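Local coordinates for VWFA domain-containing protein (Alicyclobacillus acidocaldarius subsp. acidocaldarius, PDB 3RAG) that is of unknown function but carries a von Willebrand factor A-type domain with a metal site, and may bind partners in a metal-dependent way, at residues I16-S21 with A145-K150; L141-S146 with A204-R209. All blocks are in the same frame, centred on the assembly; numbering follows the deposited sequence.

How the contacts relate
Contacts 1 and 2 meet at the C-terminal ends of the neighbouring parallel strands 10-17 and 135-142, with centres about 8 Å apart. They share Ala-145 and Ser-146, the sodium ion and two of its waters. Both are largely buried, with partly exposed residues at their margins. Contact 1 is polar, an acidic side chain reaching across to a hydroxyl, an ammonium group and the metal. Contact 2 faces strand 172-179 and helix 151-165 and relies on a backbone hydrogen bond and apolar side chains, while its Ser-144 also binds the ion. Asp-142 ties the two together by accepting hydrogen bonds from Thr-17 OG1 and Asp-18 N.

Contact 1. Residues I16-S21 with A145-K150; sequences ITDGCS and ASMRDK. With NA (sodium ion), chain C.
The carboxylate of Asp-18 has one face covered by selenomethionine Met-147, whose SE stands almost directly above Asp-18 CG at 3.4 Å; Met-147 CG lies over the same face, displaced toward OD1. The ion and the hydroxyl of Ser-146 lie off the plane toward the opposite face, and Lys-150 comes in at the edge.

The two oxygens of Asp-18 divide the work. Asp-18 OD1 binds the sodium at 2.4 Å. Asp-18 OD2 accepts two hydrogen bonds: Ser-146 OG donates from 2.7 Å on the syn side, 24° out of the carboxylate plane, and Lys-150 NZ forms a salt bridge at 2.7 Å through the anti lone pair. Since Ser-146 OG also binds the metal, its hydroxyl joins ion and carboxylate, which should fix the rotation of both side chains.

Lys-150 crosses Asp-18 at about a right angle. Lys-150 NZ also donates to Ser-146 O at 3.2 Å, from above the carbonyl plane, so the ammonium group ties the carbonyl of Ser-146 to the carboxylate of Asp-18. Bends at chi2 (-71°) and chi3 (-62°) fold Met-147 back over that face of the carboxylate, with Ile-46 of strand 40-46 beside it.

Two waters and Ser-144 OG complete the set of sodium ligands. Asp-18 after strand 10-17 and the serines after strand 135-142 are consistent with a metal-ion-dependent adhesion site (MIDAS), as in von Willebrand factor A domains, here probably with the strands circularly permuted along the chain.

Contact 2. Residues L141-S146 with A204-R209; sequences LDTSAS and AELVAR. With NA (sodium ion), chain C.
Thr-143 O accepts the hydrogen bond from Arg-209 N at 2.9 Å, in the plane of the carbonyl (C=O...N angle 157°) and with the N-H somewhat bent (149°). Two CA-H...O contacts flank it, Ala-208 CA to Thr-143 O at 3.1 Å and Ser-144 CA to Arg-209 O, and the methyl of Ala-208, CB, rests against Ser-144 O (3.4 Å). Water 3 adds a bridge, hydrogen-bonded to Thr-143 OG1 and donating to Val-207 O at 2.7 Å.

Apolar contacts lie on the side of helix 151-165. Leu-141 CD1 meets Leu-206 CD1 at 3.7 Å. With CG2 anti to its carbonyl carbon, Thr-143 turns that methyl against Leu-206 CD2, also 3.7 Å away. Leu-206 centres an inverse gamma turn just after helix 199-205.

Behind this interface, Asp-142 OD1 closes an Asx turn with Ser-144 N (2.9 Å) and also accepts from Ser-144 OG (2.8 Å), which aims that hydroxyl oxygen at the sodium. With an alanine here, Ser-144 N and OG would probably be left without their common acceptor, the metal-binding hydroxyl freer to turn, and Thr-17 OG1 and Asp-18 N without theirs. Asp-142, Ser-144 and Ser-146 form the Asp-x-Ser-x-Ser signature of the MIDAS, with Asp-142 acting from its second shell.

Contact 1. Residues I16-S21 with A145-K150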
loop_
_atom_site.group_PDB
_atom_site.type_symbol
_atom_site.label_atom_id
_atom_site.label_comp_id
_atom_site.label_asym_id
_atom_site.label_seq_id
_atom_site.Cartn_x
_atom_site.Cartn_y
_atom_site.Cartn_z
ATOM N N ILE A 16 -1.159 -0.091 7.792
ATOM C CA ILE A 16 -2.342 -0.371 8.608
ATOM C C ILE A 16 -1.979 -0.092 10.065
ATOM O O ILE A 16 -1.043 -0.708 10.613
ATOM C CB ILE A 16 -2.840 -1.823 8.416
ATOM C CG1 ILE A 16 -3.172 -2.058 6.926
ATOM C CG2 ILE A 16 -4.056 -2.069 9.309
ATOM C CD1 ILE A 16 -3.616 -3.492 6.578
ATOM N N THR A 17 -2.698 0.823 10.707
ATOM C CA THR A 17 -2.188 1.378 11.953
ATOM C C THR A 17 -3.326 1.796 12.872
ATOM O O THR A 17 -4.436 2.063 12.400
ATOM C CB THR A 17 -1.252 2.602 11.625
ATOM O OG1 THR A 17 -0.637 3.099 12.811
ATOM C CG2 THR A 17 -2.067 3.766 10.967
ATOM N N ASP A 18 -3.068 1.855 14.176
ATOM C CA ASP A 18 -4.091 2.378 15.097
ATOM C C ASP A 18 -3.721 3.699 15.769
ATOM O O ASP A 18 -4.247 4.035 16.841
ATOM C CB ASP A 18 -4.569 1.323 16.121
ATOM C CG ASP A 18 -3.535 1.024 17.183
ATOM O OD1 ASP A 18 -2.364 1.396 16.981
ATOM O OD2 ASP A 18 -3.876 0.375 18.196
ATOM N N GLY A 19 -2.825 4.464 15.144
ATOM C CA GLY A 19 -2.590 5.817 15.620
ATOM C C GLY A 19 -1.276 6.408 15.152
ATOM O O GLY A 19 -0.378 5.672 14.750
ATOM N N CYS A 20 -1.144 7.726 15.264
ATOM C CA CYS A 20 0.027 8.439 14.764
ATOM C C CYS A 20 1.348 7.960 15.369
ATOM O O CYS A 20 1.396 7.483 16.505
ATOM C CB CYS A 20 -0.121 9.928 15.028
ATOM S SG CYS A 20 -0.462 10.294 16.760
ATOM N N SER A 21 2.428 8.111 14.609
ATOM C CA SER A 21 3.761 7.727 15.116
ATOM C C SER A 21 4.090 8.450 16.409
ATOM O O SER A 21 3.669 9.589 16.628
ATOM C CB SER A 21 4.853 8.016 14.085
ATOM O OG SER A 21 5.028 9.424 13.884
ATOM N N ALA A 145 1.951 -1.801 21.195
ATOM C CA ALA A 145 1.225 -2.507 22.250
ATOM C C ALA A 145 -0.289 -2.393 22.104
ATOM O O ALA A 145 -1.012 -3.356 22.335
ATOM C CB ALA A 145 1.680 -2.018 23.648
ATOM N N SER A 146 -0.779 -1.226 21.712
ATOM C CA SER A 146 -2.227 -1.053 21.646
ATOM C C SER A 146 -2.864 -1.857 20.513
ATOM O O SER A 146 -4.081 -1.974 20.451
ATOM C CB SER A 146 -2.597 0.412 21.506
ATOM O OG SER A 146 -2.207 0.854 20.224
HETATM N N MSE A 147 -2.046 -2.422 19.627
HETATM C CA MSE A 147 -2.584 -3.186 18.485
HETATM C C MSE A 147 -3.006 -4.611 18.877
HETATM O O MSE A 147 -3.543 -5.347 18.046
HETATM C CB MSE A 147 -1.552 -3.282 17.340
HETATM C CG MSE A 147 -1.474 -2.035 16.413
HETATM SE SE MSE A 147 -2.901 -1.751 15.282
HETATM C CE MSE A 147 -2.821 -3.244 14.286
ATOM N N ARG A 148 -2.770 -4.996 20.132
ATOM C CA ARG A 148 -2.867 -6.416 20.504
ATOM C C ARG A 148 -4.211 -7.032 20.113
ATOM O O ARG A 148 -4.271 -8.134 19.575
ATOM C CB ARG A 148 -2.605 -6.614 22.009
ATOM C CG ARG A 148 -2.357 -8.077 22.387
ATOM C CD ARG A 148 -1.770 -8.182 23.806
ATOM N NE ARG A 148 -0.391 -7.676 23.855
ATOM C CZ ARG A 148 0.015 -6.662 24.616
ATOM N NH1 ARG A 148 -0.840 -6.025 25.401
ATOM N NH2 ARG A 148 1.290 -6.284 24.592
ATOM N N ASP A 149 -5.291 -6.306 20.347
ATOM C CA ASP A 149 -6.604 -6.880 20.076
ATOM C C ASP A 149 -7.077 -6.700 18.636
ATOM O O ASP A 149 -8.131 -7.184 18.273
ATOM C CB ASP A 149 -7.638 -6.278 20.989
ATOM C CG ASP A 149 -7.542 -6.819 22.388
ATOM O OD1 ASP A 149 -7.127 -7.997 22.574
ATOM O OD2 ASP A 149 -7.877 -6.041 23.291
ATOM N N LYS A 150 -6.306 -5.974 17.836
ATOM C CA LYS A 150 -6.677 -5.749 16.443
ATOM C C LYS A 150 -5.916 -6.709 15.567
ATOM O O LYS A 150 -6.323 -6.993 14.451
ATOM C CB LYS A 150 -6.346 -4.311 16.045
ATOM C CG LYS A 150 -7.137 -3.297 16.908
ATOM C CD LYS A 150 -6.592 -1.885 16.821
ATOM C CE LYS A 150 -7.295 -0.985 17.834
ATOM N NZ LYS A 150 -6.386 -0.464 18.906
HETATM NA NA NA C . -0.779 2.235 18.622
HETATM O O HOH W 1 0.262 3.156 16.541
HETATM O O HOH W 2 -0.449 4.836 19.746
#

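Contact 2. Residues L141-S146 with A204-R209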
loop_
_atom_site.group_PDB
_atom_site.type_symbol
_atom_site.label_atom_id
_atom_site.label_comp_id
_atom_site.label_asym_id
_atom_site.label_seq_id
_atom_site.Cartn_x
_atom_site.Cartn_y
_atom_site.Cartn_z
ATOM N N LEU A 141 2.603 -3.284 8.881
ATOM C CA LEU A 141 1.641 -3.539 9.944
ATOM C C LEU A 141 2.169 -3.032 11.283
ATOM O O LEU A 141 3.221 -3.475 11.781
ATOM C CB LEU A 141 1.353 -5.054 10.044
ATOM C CG LEU A 141 0.841 -5.679 8.752
ATOM C CD1 LEU A 141 0.598 -7.181 8.934
ATOM C CD2 LEU A 141 -0.495 -4.966 8.394
ATOM N N ASP A 142 1.403 -2.115 11.859
ATOM C CA ASP A 142 1.657 -1.539 13.178
ATOM C C ASP A 142 1.503 -2.677 14.172
ATOM O O ASP A 142 0.478 -3.367 14.157
ATOM C CB ASP A 142 0.556 -0.500 13.383
ATOM C CG ASP A 142 0.686 0.317 14.660
ATOM O OD1 ASP A 142 1.325 -0.114 15.641
ATOM O OD2 ASP A 142 0.061 1.414 14.674
ATOM N N THR A 143 2.516 -2.894 15.011
ATOM C CA THR A 143 2.415 -3.890 16.069
ATOM C C THR A 143 2.769 -3.264 17.408
ATOM O O THR A 143 3.300 -3.921 18.284
ATOM C CB THR A 143 3.307 -5.148 15.798
ATOM O OG1 THR A 143 4.698 -4.785 15.794
ATOM C CG2 THR A 143 2.931 -5.798 14.485
ATOM N N SER A 144 2.426 -1.990 17.594
ATOM C CA SER A 144 2.629 -1.378 18.898
ATOM C C SER A 144 1.715 -2.058 19.911
ATOM O O SER A 144 0.805 -2.799 19.538
ATOM C CB SER A 144 2.327 0.114 18.834
ATOM O OG SER A 144 0.993 0.311 18.439
ATOM N N ALA A 145 1.951 -1.801 21.195
ATOM C CA ALA A 145 1.225 -2.507 22.250
ATOM C C ALA A 145 -0.289 -2.393 22.104
ATOM O O ALA A 145 -1.012 -3.356 22.335
ATOM C CB ALA A 145 1.680 -2.018 23.648
ATOM N N SER A 146 -0.779 -1.226 21.712
ATOM C CA SER A 146 -2.227 -1.053 21.646
ATOM C C SER A 146 -2.864 -1.857 20.513
ATOM O O SER A 146 -4.081 -1.974 20.451
ATOM C CB SER A 146 -2.597 0.412 21.506
ATOM O OG SER A 146 -2.207 0.854 20.224
ATOM N N ALA A 204 3.468 -15.681 13.907
ATOM C CA ALA A 204 4.679 -15.730 14.719
ATOM C C ALA A 204 5.277 -14.357 14.923
ATOM O O ALA A 204 5.835 -14.075 15.976
ATOM C CB ALA A 204 5.749 -16.684 14.085
ATOM N N GLU A 205 5.172 -13.497 13.916
ATOM C CA GLU A 205 5.950 -12.257 13.919
ATOM C C GLU A 205 5.191 -11.018 14.382
ATOM O O GLU A 205 5.811 -9.996 14.701
ATOM C CB GLU A 205 6.563 -12.011 12.524
ATOM C CG GLU A 205 7.361 -13.217 11.988
ATOM C CD GLU A 205 8.634 -13.484 12.792
ATOM O OE1 GLU A 205 9.133 -12.539 13.436
ATOM O OE2 GLU A 205 9.127 -14.638 12.786
ATOM N N LEU A 206 3.856 -11.078 14.412
ATOM C CA LEU A 206 3.095 -9.901 14.815
ATOM C C LEU A 206 2.840 -9.898 16.315
ATOM O O LEU A 206 1.838 -10.415 16.812
ATOM C CB LEU A 206 1.784 -9.762 14.003
ATOM C CG LEU A 206 1.944 -9.740 12.484
ATOM C CD1 LEU A 206 0.564 -9.563 11.829
ATOM C CD2 LEU A 206 2.866 -8.602 12.051
ATOM N N VAL A 207 3.784 -9.324 17.049
ATOM C CA VAL A 207 3.690 -9.254 18.499
ATOM C C VAL A 207 3.458 -7.811 18.892
ATOM O O VAL A 207 4.212 -6.928 18.491
ATOM C CB VAL A 207 4.985 -9.749 19.162
ATOM C CG1 VAL A 207 4.778 -9.940 20.653
ATOM C CG2 VAL A 207 5.455 -11.037 18.509
ATOM N N ALA A 208 2.422 -7.564 19.685
ATOM C CA ALA A 208 2.098 -6.198 20.055
ATOM C C ALA A 208 2.888 -5.743 21.270
ATOM O O ALA A 208 2.638 -6.173 22.394
ATOM C CB ALA A 208 0.607 -6.063 20.315
ATOM N N ARG A 209 3.851 -4.869 21.016
ATOM C CA ARG A 209 4.675 -4.287 22.059
ATOM C C ARG A 209 5.329 -3.021 21.528
ATOM O O ARG A 209 5.480 -2.856 20.321
ATOM C CB ARG A 209 5.743 -5.282 22.512
ATOM C CG ARG A 209 6.615 -5.802 21.385
ATOM C CD ARG A 209 7.576 -6.873 21.878
ATOM N NE ARG A 209 8.704 -6.304 22.607
ATOM C CZ ARG A 209 9.794 -5.809 22.031
ATOM N NH1 ARG A 209 9.907 -5.811 20.710
ATOM N NH2 ARG A 209 10.773 -5.312 22.774
HETATM NA NA NA C . -0.779 2.235 18.622
HETATM O O HOH W 3 6.032 -5.009 18.313
HETATM O O HOH W 1 0.262 3.156 16.541
HETATM O O HOH W 2 -0.449 4.836 19.746
#